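Local coordinates for protein malic enzyme (Entamoeba histolytica, PDB 3NV9) that probably catalyses the NAD- or NADP-dependent oxidative decarboxylation of malate to pyruvate, at residues I248-N259 and K273-K284; S300-A311 and F324-I333. All coordinates share one frame; numbering follows the deposited sequence.

Interaction 1 (I248-N259 and K273-K284); sequences IVMFDSKGSLHN and KWEICETTNPSK. With SO4 (sulfate ion), chain G.
N281, just past the end of helix 271-279, reaches across to the chain that follows strand 248-252 and holds it through its amide. With CG anti to the backbone N (chi1 176°), ND2 is carried to the carbonyl of L257 and donates to L257 O at 2.6 Å; the acceptor lies close to the amide plane of N281, although the nitrogen approaches from above the plane of the L257 carbonyl. The same ND2 makes a weak bond to S256 OG, a hydroxyl also bonded to F285 O, while OD1 takes the backbone NH of F285. V249 packs CG1 against the amide carbon, 3.3 Å from N281 CG.

Beyond this amide, K284 runs across H258 at roughly a right angle. Its CG sits over one ring face, 3.7 Å from the H258 ring centroid, a CH-pi contact, and its bent chain continues to N259, where NZ donates to OD1 at 3.0 Å. The H258 ring is also tied by ND1 to the backbone N of G260.

On the helix side the contact is greasy. L257 sets CG against the sulfur of C277 and CD2 against I276 CG2, while M250, crossing I276 at about a right angle, ends with CE tightly against I276 CD1.

At the far end K273 bends at chi3 (56°) to bring NZ 3.1 Å from D252 OD2, on the anti lone pair of that oxygen; R261 forms a second salt bridge to the same atom. D252 OD1 accepts from K254 N in an Asx turn, and a sulfate lies beside D252 and S253. Two cations on one carboxylate oxygen would probably keep D252 ionised, while the apolar middle and the buried N281 amide fasten helix 271-279 to the edge of the Rossmann sheet.

Interaction 2 (S300-A311 and F324-I333); sequences SLSTPGPGVVKA and FCCANPVPEI
E332 leaves its backbone with CG anti to the carbonyl carbon (chi1 -68°) and then bends at chi2 (90°), which turns its carboxylate back toward the end of strand 297-300; S300 answers with OG anti to its own N (chi1 -175°). The two meet at 2.7 Å between S300 OG and E332 OE2, the hydroxyl coming from above the carboxylate plane. S300 OG is also within hydrogen-bonding reach of I225 O, so two acceptors compete for its proton. From the opposite face S302 N donates to the same OE2 at 3.1 Å, nearly in line with the C-O bond. The other oxygen, OE1, takes A327 N.

Alongside, the parallel strands pair through S300 N to F324 O and C326 N to S300 O, both nearly straight. G307 passes over the glutamate, its CA 3.9 Å from E332 CG. V309 lays CG2 on E332 CB, 3.6 Å away, and reaches C325 SG. I333 packs beside V309, and a water joins V309 O to E332 O.

Two backbone N-H groups and the S300 hydroxyl thus hold one buried carboxylate and limit its rotation. They probably help offset its charge where E332 ties together the loops following two neighbouring Rossmann strands.

In the fold
Both contacts belong to the NAD-binding Rossmann domain and reach the same mixed sheet, but at different places: strand 248-252 lies near one edge, whereas 297-300 and 322-325 are inner strands. Their centres are 20 Å apart and they do not touch. Interaction 1 is the more buried and joins a helix to a strand through an apolar middle, with one salt bridge between its segments and K284 lying over a histidine at its margins. Interaction 2 is partly buried, links strand ends and loops, and centres on one buried carboxylate held by neutral donors, with waters between the loops. The second subunit packs on N328 and P329 of interaction 2; interaction 1 touches no other chain of the assembly.

Interaction 1 (I248-N259 and K273-K284)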
loop_
_atom_site.group_PDB
_atom_site.type_symbol
_atom_site.label_atom_id
_atom_site.label_comp_id
_atom_site.label_asym_id
_atom_site.label_seq_id
_atom_site.Cartn_x
_atom_site.Cartn_y
_atom_site.Cartn_z
ATOM N N ILE A 248 -33.432 24.558 -11.780
ATOM C CA ILE A 248 -32.287 24.310 -10.894
ATOM C C ILE A 248 -31.477 25.610 -10.625
ATOM O O ILE A 248 -31.133 26.323 -11.560
ATOM C CB ILE A 248 -31.365 23.218 -11.538
ATOM C CG1 ILE A 248 -31.902 21.818 -11.236
ATOM C CG2 ILE A 248 -29.954 23.272 -11.015
ATOM C CD1 ILE A 248 -31.131 20.766 -11.903
ATOM N N VAL A 249 -31.169 25.922 -9.365
ATOM C CA VAL A 249 -30.201 26.981 -9.118
ATOM C C VAL A 249 -29.024 26.472 -8.274
ATOM O O VAL A 249 -29.260 25.934 -7.178
ATOM C CB VAL A 249 -30.749 28.121 -8.218
ATOM C CG1 VAL A 249 -30.002 29.420 -8.503
ATOM C CG2 VAL A 249 -32.239 28.244 -8.242
ATOM N N MET A 250 -27.797 26.714 -8.724
ATOM C CA MET A 250 -26.622 26.594 -7.837
ATOM C C MET A 250 -26.067 27.947 -7.243
ATOM O O MET A 250 -26.002 28.954 -7.946
ATOM C CB MET A 250 -25.532 25.809 -8.552
ATOM C CG MET A 250 -24.237 25.741 -7.831
ATOM S SD MET A 250 -23.398 24.233 -8.314
ATOM C CE MET A 250 -22.427 24.644 -9.715
ATOM N N PHE A 251 -25.659 27.968 -5.970
ATOM C CA PHE A 251 -24.978 29.161 -5.408
ATOM C C PHE A 251 -23.509 28.902 -5.040
ATOM O O PHE A 251 -23.173 27.855 -4.467
ATOM C CB PHE A 251 -25.698 29.726 -4.189
ATOM C CG PHE A 251 -27.083 30.238 -4.467
ATOM C CD1 PHE A 251 -28.146 29.344 -4.729
ATOM C CD2 PHE A 251 -27.359 31.627 -4.439
ATOM C CE1 PHE A 251 -29.456 29.834 -4.988
ATOM C CE2 PHE A 251 -28.691 32.128 -4.672
ATOM C CZ PHE A 251 -29.722 31.243 -4.953
ATOM N N ASP A 252 -22.625 29.846 -5.381
ATOM C CA ASP A 252 -21.279 29.844 -4.819
ATOM C C ASP A 252 -21.167 30.934 -3.724
ATOM O O ASP A 252 -22.204 31.444 -3.262
ATOM C CB ASP A 252 -20.240 29.968 -5.925
ATOM C CG ASP A 252 -20.250 31.310 -6.569
ATOM O OD1 ASP A 252 -21.015 32.164 -6.088
ATOM O OD2 ASP A 252 -19.505 31.496 -7.550
ATOM N N SER A 253 -19.948 31.267 -3.284
ATOM C CA SER A 253 -19.762 32.292 -2.218
ATOM C C SER A 253 -20.330 33.685 -2.574
ATOM O O SER A 253 -20.855 34.400 -1.704
ATOM C CB SER A 253 -18.291 32.424 -1.795
ATOM O OG SER A 253 -17.395 32.512 -2.911
ATOM N N LYS A 254 -20.254 34.014 -3.865
ATOM C CA LYS A 254 -20.586 35.319 -4.409
ATOM C C LYS A 254 -22.018 35.455 -4.944
ATOM O O LYS A 254 -22.318 36.460 -5.580
ATOM C CB LYS A 254 -19.639 35.634 -5.562
ATOM C CG LYS A 254 -18.188 35.212 -5.347
ATOM C CD LYS A 254 -17.216 36.252 -5.915
ATOM C CE LYS A 254 -15.948 36.362 -5.064
ATOM N NZ LYS A 254 -16.267 36.434 -3.593
ATOM N N GLY A 255 -22.886 34.460 -4.728
ATOM C CA GLY A 255 -24.259 34.471 -5.297
ATOM C C GLY A 255 -24.562 33.443 -6.404
ATOM O O GLY A 255 -23.673 32.667 -6.819
ATOM N N SER A 256 -25.806 33.439 -6.900
ATOM C CA SER A 256 -26.257 32.379 -7.808
ATOM C C SER A 256 -25.453 32.295 -9.079
ATOM O O SER A 256 -24.782 33.247 -9.457
ATOM C CB SER A 256 -27.759 32.420 -8.098
ATOM O OG SER A 256 -28.125 33.379 -9.071
ATOM N N LEU A 257 -25.464 31.111 -9.671
ATOM C CA LEU A 257 -24.820 30.879 -10.929
ATOM C C LEU A 257 -25.892 31.082 -12.014
ATOM O O LEU A 257 -27.075 30.696 -11.860
ATOM C CB LEU A 257 -24.209 29.481 -10.987
ATOM C CG LEU A 257 -22.788 29.278 -10.437
ATOM C CD1 LEU A 257 -22.742 29.564 -8.940
ATOM C CD2 LEU A 257 -22.220 27.878 -10.748
ATOM N N HIS A 258 -25.455 31.748 -13.085
ATOM C CA HIS A 258 -26.323 32.219 -14.183
ATOM C C HIS A 258 -25.392 32.714 -15.282
ATOM O O HIS A 258 -24.181 32.808 -15.067
ATOM C CB HIS A 258 -27.311 33.302 -13.708
ATOM C CG HIS A 258 -26.669 34.526 -13.110
ATOM N ND1 HIS A 258 -25.782 35.330 -13.800
ATOM C CD2 HIS A 258 -26.816 35.102 -11.889
ATOM C CE1 HIS A 258 -25.398 36.332 -13.024
ATOM N NE2 HIS A 258 -26.013 36.222 -11.860
ATOM N N ASN A 259 -25.940 33.009 -16.464
ATOM C CA ASN A 259 -25.099 33.371 -17.628
ATOM C C ASN A 259 -24.452 34.762 -17.571
ATOM O O ASN A 259 -23.679 35.090 -18.455
ATOM C CB ASN A 259 -25.814 33.133 -18.983
ATOM C CG ASN A 259 -27.030 34.031 -19.190
ATOM O OD1 ASN A 259 -27.148 35.109 -18.605
ATOM N ND2 ASN A 259 -27.948 33.575 -20.044
ATOM N N LYS A 273 -18.420 24.867 -13.541
ATOM C CA LYS A 273 -19.372 25.863 -13.031
ATOM C C LYS A 273 -19.948 26.677 -14.201
ATOM O O LYS A 273 -21.125 27.070 -14.175
ATOM C CB LYS A 273 -18.769 26.788 -11.958
ATOM C CG LYS A 273 -18.190 26.091 -10.709
ATOM C CD LYS A 273 -17.444 27.099 -9.786
ATOM C CE LYS A 273 -18.308 28.299 -9.344
ATOM N NZ LYS A 273 -17.578 29.264 -8.459
ATOM N N TRP A 274 -19.125 26.886 -15.223
ATOM C CA TRP A 274 -19.527 27.647 -16.409
ATOM C C TRP A 274 -20.668 26.991 -17.229
ATOM O O TRP A 274 -21.665 27.675 -17.551
ATOM C CB TRP A 274 -18.313 27.984 -17.292
ATOM C CG TRP A 274 -18.723 28.827 -18.466
ATOM C CD1 TRP A 274 -18.481 28.571 -19.803
ATOM C CD2 TRP A 274 -19.499 30.041 -18.415
ATOM N NE1 TRP A 274 -19.052 29.564 -20.562
ATOM C CE2 TRP A 274 -19.677 30.473 -19.738
ATOM C CE3 TRP A 274 -20.035 30.810 -17.375
ATOM C CZ2 TRP A 274 -20.385 31.642 -20.051
ATOM C CZ3 TRP A 274 -20.755 31.958 -17.677
ATOM C CH2 TRP A 274 -20.924 32.365 -19.002
ATOM N N GLU A 275 -20.528 25.689 -17.527
ATOM C CA GLU A 275 -21.588 24.876 -18.169
ATOM C C GLU A 275 -22.906 25.003 -17.390
ATOM O O GLU A 275 -23.979 25.194 -17.958
ATOM C CB GLU A 275 -21.127 23.423 -18.277
ATOM C CG GLU A 275 -22.227 22.354 -18.551
ATOM C CD GLU A 275 -22.749 22.340 -20.008
ATOM O OE1 GLU A 275 -22.115 22.975 -20.885
ATOM O OE2 GLU A 275 -23.804 21.703 -20.270
ATOM N N ILE A 276 -22.798 24.939 -16.067
ATOM C CA ILE A 276 -23.928 25.150 -15.161
ATOM C C ILE A 276 -24.446 26.594 -15.170
ATOM O O ILE A 276 -25.636 26.830 -14.936
ATOM C CB ILE A 276 -23.514 24.704 -13.721
ATOM C CG1 ILE A 276 -23.391 23.183 -13.679
ATOM C CG2 ILE A 276 -24.445 25.276 -12.630
ATOM C CD1 ILE A 276 -22.547 22.657 -12.519
ATOM N N CYS A 277 -23.555 27.557 -15.418
ATOM C CA CYS A 277 -23.958 28.953 -15.582
ATOM C C CYS A 277 -24.808 29.151 -16.854
ATOM O O CYS A 277 -25.832 29.818 -16.817
ATOM C CB CYS A 277 -22.752 29.871 -15.572
ATOM S SG CYS A 277 -22.055 30.192 -13.888
ATOM N N GLU A 278 -24.383 28.521 -17.947
ATOM C CA GLU A 278 -25.097 28.546 -19.220
ATOM C C GLU A 278 -26.504 27.891 -19.211
ATOM O O GLU A 278 -27.425 28.373 -19.883
ATOM C CB GLU A 278 -24.247 27.869 -20.306
ATOM C CG GLU A 278 -22.793 28.227 -20.270
ATOM C CD GLU A 278 -22.218 28.560 -21.644
ATOM O OE1 GLU A 278 -21.709 27.631 -22.345
ATOM O OE2 GLU A 278 -22.296 29.768 -22.012
ATOM N N THR A 279 -26.668 26.812 -18.429
ATOM C CA THR A 279 -27.832 25.892 -18.571
ATOM C C THR A 279 -28.881 25.954 -17.452
ATOM O O THR A 279 -29.971 25.402 -17.585
ATOM C CB THR A 279 -27.334 24.420 -18.685
ATOM O OG1 THR A 279 -26.466 24.137 -17.576
ATOM C CG2 THR A 279 -26.568 24.194 -19.969
ATOM N N THR A 280 -28.574 26.615 -16.347
ATOM C CA THR A 280 -29.455 26.548 -15.174
ATOM C C THR A 280 -29.964 27.912 -14.792
ATOM O O THR A 280 -29.484 28.916 -15.326
ATOM C CB THR A 280 -28.755 25.860 -13.956
ATOM O OG1 THR A 280 -27.579 26.598 -13.551
ATOM C CG2 THR A 280 -28.358 24.403 -14.322
ATOM N N ASN A 281 -30.944 27.946 -13.891
ATOM C CA ASN A 281 -31.337 29.174 -13.175
ATOM C C ASN A 281 -31.616 30.345 -14.140
ATOM O O ASN A 281 -30.969 31.403 -14.026
ATOM C CB ASN A 281 -30.215 29.547 -12.174
ATOM C CG ASN A 281 -30.471 30.847 -11.438
ATOM O OD1 ASN A 281 -31.584 31.128 -10.997
ATOM N ND2 ASN A 281 -29.428 31.630 -11.272
ATOM N N PRO A 282 -32.559 30.146 -15.108
ATOM C CA PRO A 282 -32.867 31.146 -16.140
ATOM C C PRO A 282 -33.240 32.457 -15.479
ATOM O O PRO A 282 -32.750 33.492 -15.881
ATOM C CB PRO A 282 -34.096 30.558 -16.848
ATOM C CG PRO A 282 -34.001 29.076 -16.567
ATOM C CD PRO A 282 -33.554 29.062 -15.128
ATOM N N SER A 283 -34.072 32.355 -14.445
ATOM C CA SER A 283 -34.490 33.423 -13.521
ATOM C C SER A 283 -33.430 34.356 -12.818
ATOM O O SER A 283 -33.789 35.401 -12.271
ATOM C CB SER A 283 -35.361 32.753 -12.459
ATOM O OG SER A 283 -35.996 33.700 -11.650
ATOM N N LYS A 284 -32.143 34.000 -12.830
ATOM C CA LYS A 284 -31.115 34.805 -12.136
ATOM C C LYS A 284 -31.391 35.084 -10.664
ATOM O O LYS A 284 -31.207 36.212 -10.224
ATOM C CB LYS A 284 -30.921 36.154 -12.824
ATOM C CG LYS A 284 -29.631 36.283 -13.620
ATOM C CD LYS A 284 -29.723 35.677 -14.992
ATOM C CE LYS A 284 -28.896 36.506 -15.982
ATOM N NZ LYS A 284 -29.477 36.427 -17.332
HETATM S S SO4 G . -18.245 27.715 -3.445
HETATM O O1 SO4 G . -19.581 27.851 -2.826
HETATM O O2 SO4 G . -18.263 27.497 -4.893
HETATM O O3 SO4 G . -17.404 28.920 -3.219
HETATM O O4 SO4 G . -17.688 26.490 -2.890
HETATM O O HOH W 1 -29.109 32.659 -16.518
#

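Interaction 2 (S300-A311 and F324-I333)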
loop_
_atom_site.group_PDB
_atom_site.type_symbol
_atom_site.label_atom_id
_atom_site.label_comp_id
_atom_site.label_asym_id
_atom_site.label_seq_id
_atom_site.Cartn_x
_atom_site.Cartn_y
_atom_site.Cartn_z
ATOM N N SER A 300 -26.887 20.697 -0.023
ATOM C CA SER A 300 -25.606 21.310 0.347
ATOM C C SER A 300 -24.509 20.306 0.737
ATOM O O SER A 300 -24.773 19.346 1.474
ATOM C CB SER A 300 -25.791 22.288 1.516
ATOM O OG SER A 300 -24.565 22.971 1.789
ATOM N N LEU A 301 -23.295 20.574 0.240
ATOM C CA LEU A 301 -22.036 19.933 0.649
ATOM C C LEU A 301 -20.936 21.003 0.639
ATOM O O LEU A 301 -19.989 20.984 -0.169
ATOM C CB LEU A 301 -21.642 18.766 -0.265
ATOM C CG LEU A 301 -21.057 17.593 0.542
ATOM C CD1 LEU A 301 -20.863 16.327 -0.295
ATOM C CD2 LEU A 301 -19.741 17.965 1.340
ATOM N N SER A 302 -21.107 21.954 1.544
ATOM C CA SER A 302 -20.184 23.037 1.737
ATOM C C SER A 302 -18.882 22.446 2.257
ATOM O O SER A 302 -18.847 21.893 3.355
ATOM C CB SER A 302 -20.808 24.017 2.749
ATOM O OG SER A 302 -19.833 24.857 3.356
ATOM N N THR A 303 -17.820 22.497 1.466
ATOM C CA THR A 303 -16.489 22.120 1.978
ATOM C C THR A 303 -15.450 23.185 1.568
ATOM O O THR A 303 -15.377 23.539 0.386
ATOM C CB THR A 303 -16.064 20.635 1.564
ATOM O OG1 THR A 303 -15.105 20.099 2.490
ATOM C CG2 THR A 303 -15.484 20.554 0.161
ATOM N N PRO A 304 -14.692 23.755 2.536
ATOM C CA PRO A 304 -14.807 23.776 3.988
ATOM C C PRO A 304 -14.867 25.250 4.414
ATOM O O PRO A 304 -14.715 26.121 3.548
ATOM C CB PRO A 304 -13.460 23.191 4.392
ATOM C CG PRO A 304 -12.476 23.817 3.374
ATOM C CD PRO A 304 -13.325 24.182 2.142
ATOM N N GLY A 305 -15.067 25.588 5.693
ATOM C CA GLY A 305 -15.417 24.698 6.793
ATOM C C GLY A 305 -16.923 24.755 6.925
ATOM O O GLY A 305 -17.619 24.445 5.949
ATOM N N PRO A 306 -17.437 25.165 8.105
ATOM C CA PRO A 306 -18.875 24.988 8.373
ATOM C C PRO A 306 -19.691 25.744 7.340
ATOM O O PRO A 306 -19.376 26.905 7.045
ATOM C CB PRO A 306 -19.056 25.601 9.764
ATOM C CG PRO A 306 -17.698 25.569 10.376
ATOM C CD PRO A 306 -16.734 25.768 9.247
ATOM N N GLY A 307 -20.678 25.082 6.742
ATOM C CA GLY A 307 -21.559 25.745 5.790
ATOM C C GLY A 307 -22.747 26.336 6.492
ATOM O O GLY A 307 -22.816 26.381 7.724
ATOM N N VAL A 308 -23.684 26.833 5.708
ATOM C CA VAL A 308 -24.910 27.390 6.253
ATOM C C VAL A 308 -26.123 26.857 5.506
ATOM O O VAL A 308 -26.233 27.013 4.298
ATOM C CB VAL A 308 -24.988 28.921 6.106
ATOM C CG1 VAL A 308 -26.313 29.427 6.743
ATOM C CG2 VAL A 308 -23.784 29.620 6.706
ATOM N N VAL A 309 -27.048 26.268 6.247
ATOM C CA VAL A 309 -28.399 26.074 5.778
ATOM C C VAL A 309 -29.323 26.643 6.842
ATOM O O VAL A 309 -29.204 26.290 8.001
ATOM C CB VAL A 309 -28.671 24.578 5.488
ATOM C CG1 VAL A 309 -30.188 24.278 5.398
ATOM C CG2 VAL A 309 -27.923 24.172 4.246
ATOM N N LYS A 310 -30.249 27.524 6.459
ATOM C CA LYS A 310 -31.081 28.251 7.440
ATOM C C LYS A 310 -32.422 27.589 7.629
ATOM O O LYS A 310 -32.949 26.999 6.670
ATOM C CB LYS A 310 -31.271 29.695 6.983
ATOM C CG LYS A 310 -29.977 30.510 6.959
ATOM C CD LYS A 310 -30.188 32.002 6.538
ATOM C CE LYS A 310 -28.858 32.780 6.623
ATOM N NZ LYS A 310 -28.740 33.998 5.785
ATOM N N ALA A 311 -32.947 27.638 8.861
ATOM C CA ALA A 311 -34.281 27.143 9.200
ATOM C C ALA A 311 -35.335 27.795 8.343
ATOM O O ALA A 311 -36.342 27.159 7.956
ATOM C CB ALA A 311 -34.621 27.446 10.662
ATOM N N PHE A 324 -30.750 17.799 1.762
ATOM C CA PHE A 324 -29.483 17.099 2.019
ATOM C C PHE A 324 -28.425 18.066 2.541
ATOM O O PHE A 324 -28.050 18.998 1.867
ATOM C CB PHE A 324 -28.990 16.351 0.776
ATOM C CG PHE A 324 -29.921 15.245 0.296
ATOM C CD1 PHE A 324 -31.029 14.821 1.062
ATOM C CD2 PHE A 324 -29.650 14.577 -0.908
ATOM C CE1 PHE A 324 -31.846 13.776 0.592
ATOM C CE2 PHE A 324 -30.462 13.537 -1.380
ATOM C CZ PHE A 324 -31.576 13.151 -0.642
ATOM N N CYS A 325 -27.952 17.825 3.759
ATOM C CA CYS A 325 -26.905 18.643 4.388
ATOM C C CYS A 325 -25.714 17.736 4.694
ATOM O O CYS A 325 -25.631 17.161 5.782
ATOM C CB CYS A 325 -27.430 19.199 5.697
ATOM S SG CYS A 325 -28.623 20.481 5.482
ATOM N N CYS A 326 -24.781 17.615 3.764
ATOM C CA CYS A 326 -23.818 16.517 3.883
ATOM C C CYS A 326 -22.395 16.926 4.365
ATOM O O CYS A 326 -21.471 16.135 4.362
ATOM C CB CYS A 326 -23.844 15.678 2.582
ATOM S SG CYS A 326 -25.532 14.866 2.390
ATOM N N ALA A 327 -22.236 18.158 4.822
ATOM C CA ALA A 327 -20.916 18.556 5.321
ATOM C C ALA A 327 -20.541 17.691 6.518
ATOM O O ALA A 327 -21.372 17.312 7.337
ATOM C CB ALA A 327 -20.849 20.106 5.674
ATOM N N ASN A 328 -19.274 17.369 6.577
ATOM C CA ASN A 328 -18.713 16.579 7.648
ATOM C C ASN A 328 -17.611 17.384 8.311
ATOM O O ASN A 328 -16.919 18.131 7.612
ATOM C CB ASN A 328 -18.140 15.318 7.019
ATOM C CG ASN A 328 -19.259 14.339 6.518
ATOM O OD1 ASN A 328 -19.266 13.929 5.372
ATOM N ND2 ASN A 328 -20.166 13.970 7.397
ATOM N N PRO A 329 -17.394 17.214 9.644
ATOM C CA PRO A 329 -18.064 16.224 10.542
ATOM C C PRO A 329 -19.396 16.730 11.084
ATOM O O PRO A 329 -20.188 15.944 11.595
ATOM C CB PRO A 329 -17.034 16.001 11.659
ATOM C CG PRO A 329 -16.320 17.317 11.789
ATOM C CD PRO A 329 -16.316 17.936 10.345
ATOM N N VAL A 330 -19.647 18.039 10.966
ATOM C CA VAL A 330 -20.935 18.619 11.373
ATOM C C VAL A 330 -21.717 19.058 10.132
ATOM O O VAL A 330 -21.215 19.852 9.359
ATOM C CB VAL A 330 -20.716 19.825 12.309
ATOM C CG1 VAL A 330 -22.056 20.362 12.802
ATOM C CG2 VAL A 330 -19.839 19.439 13.461
ATOM N N PRO A 331 -22.937 18.533 9.912
ATOM C CA PRO A 331 -23.694 19.071 8.764
ATOM C C PRO A 331 -24.130 20.544 8.897
ATOM O O PRO A 331 -24.174 21.115 9.989
ATOM C CB PRO A 331 -24.951 18.237 8.759
ATOM C CG PRO A 331 -25.154 17.945 10.217
ATOM C CD PRO A 331 -23.760 17.624 10.705
ATOM N N GLU A 332 -24.488 21.129 7.774
ATOM C CA GLU A 332 -24.843 22.536 7.723
ATOM C C GLU A 332 -25.944 22.904 8.724
ATOM O O GLU A 332 -25.995 24.029 9.200
ATOM C CB GLU A 332 -25.251 22.876 6.293
ATOM C CG GLU A 332 -24.086 22.805 5.331
ATOM C CD GLU A 332 -23.884 21.418 4.694
ATOM O OE1 GLU A 332 -24.202 20.353 5.315
ATOM O OE2 GLU A 332 -23.342 21.410 3.562
ATOM N N ILE A 333 -26.827 21.964 9.002
ATOM C CA ILE A 333 -27.855 22.134 9.978
ATOM C C ILE A 333 -28.135 20.722 10.477
ATOM O O ILE A 333 -28.019 19.777 9.715
ATOM C CB ILE A 333 -29.158 22.828 9.402
ATOM C CG1 ILE A 333 -29.889 23.566 10.516
ATOM C CG2 ILE A 333 -30.128 21.794 8.785
ATOM C CD1 ILE A 333 -31.288 24.129 10.126
HETATM O O HOH W 2 -17.618 19.715 4.608
HETATM O O HOH W 3 -23.588 25.441 9.869
HETATM O O HOH W 4 -21.112 22.799 7.681
HETATM O O HOH W 5 -27.159 26.197 10.207
#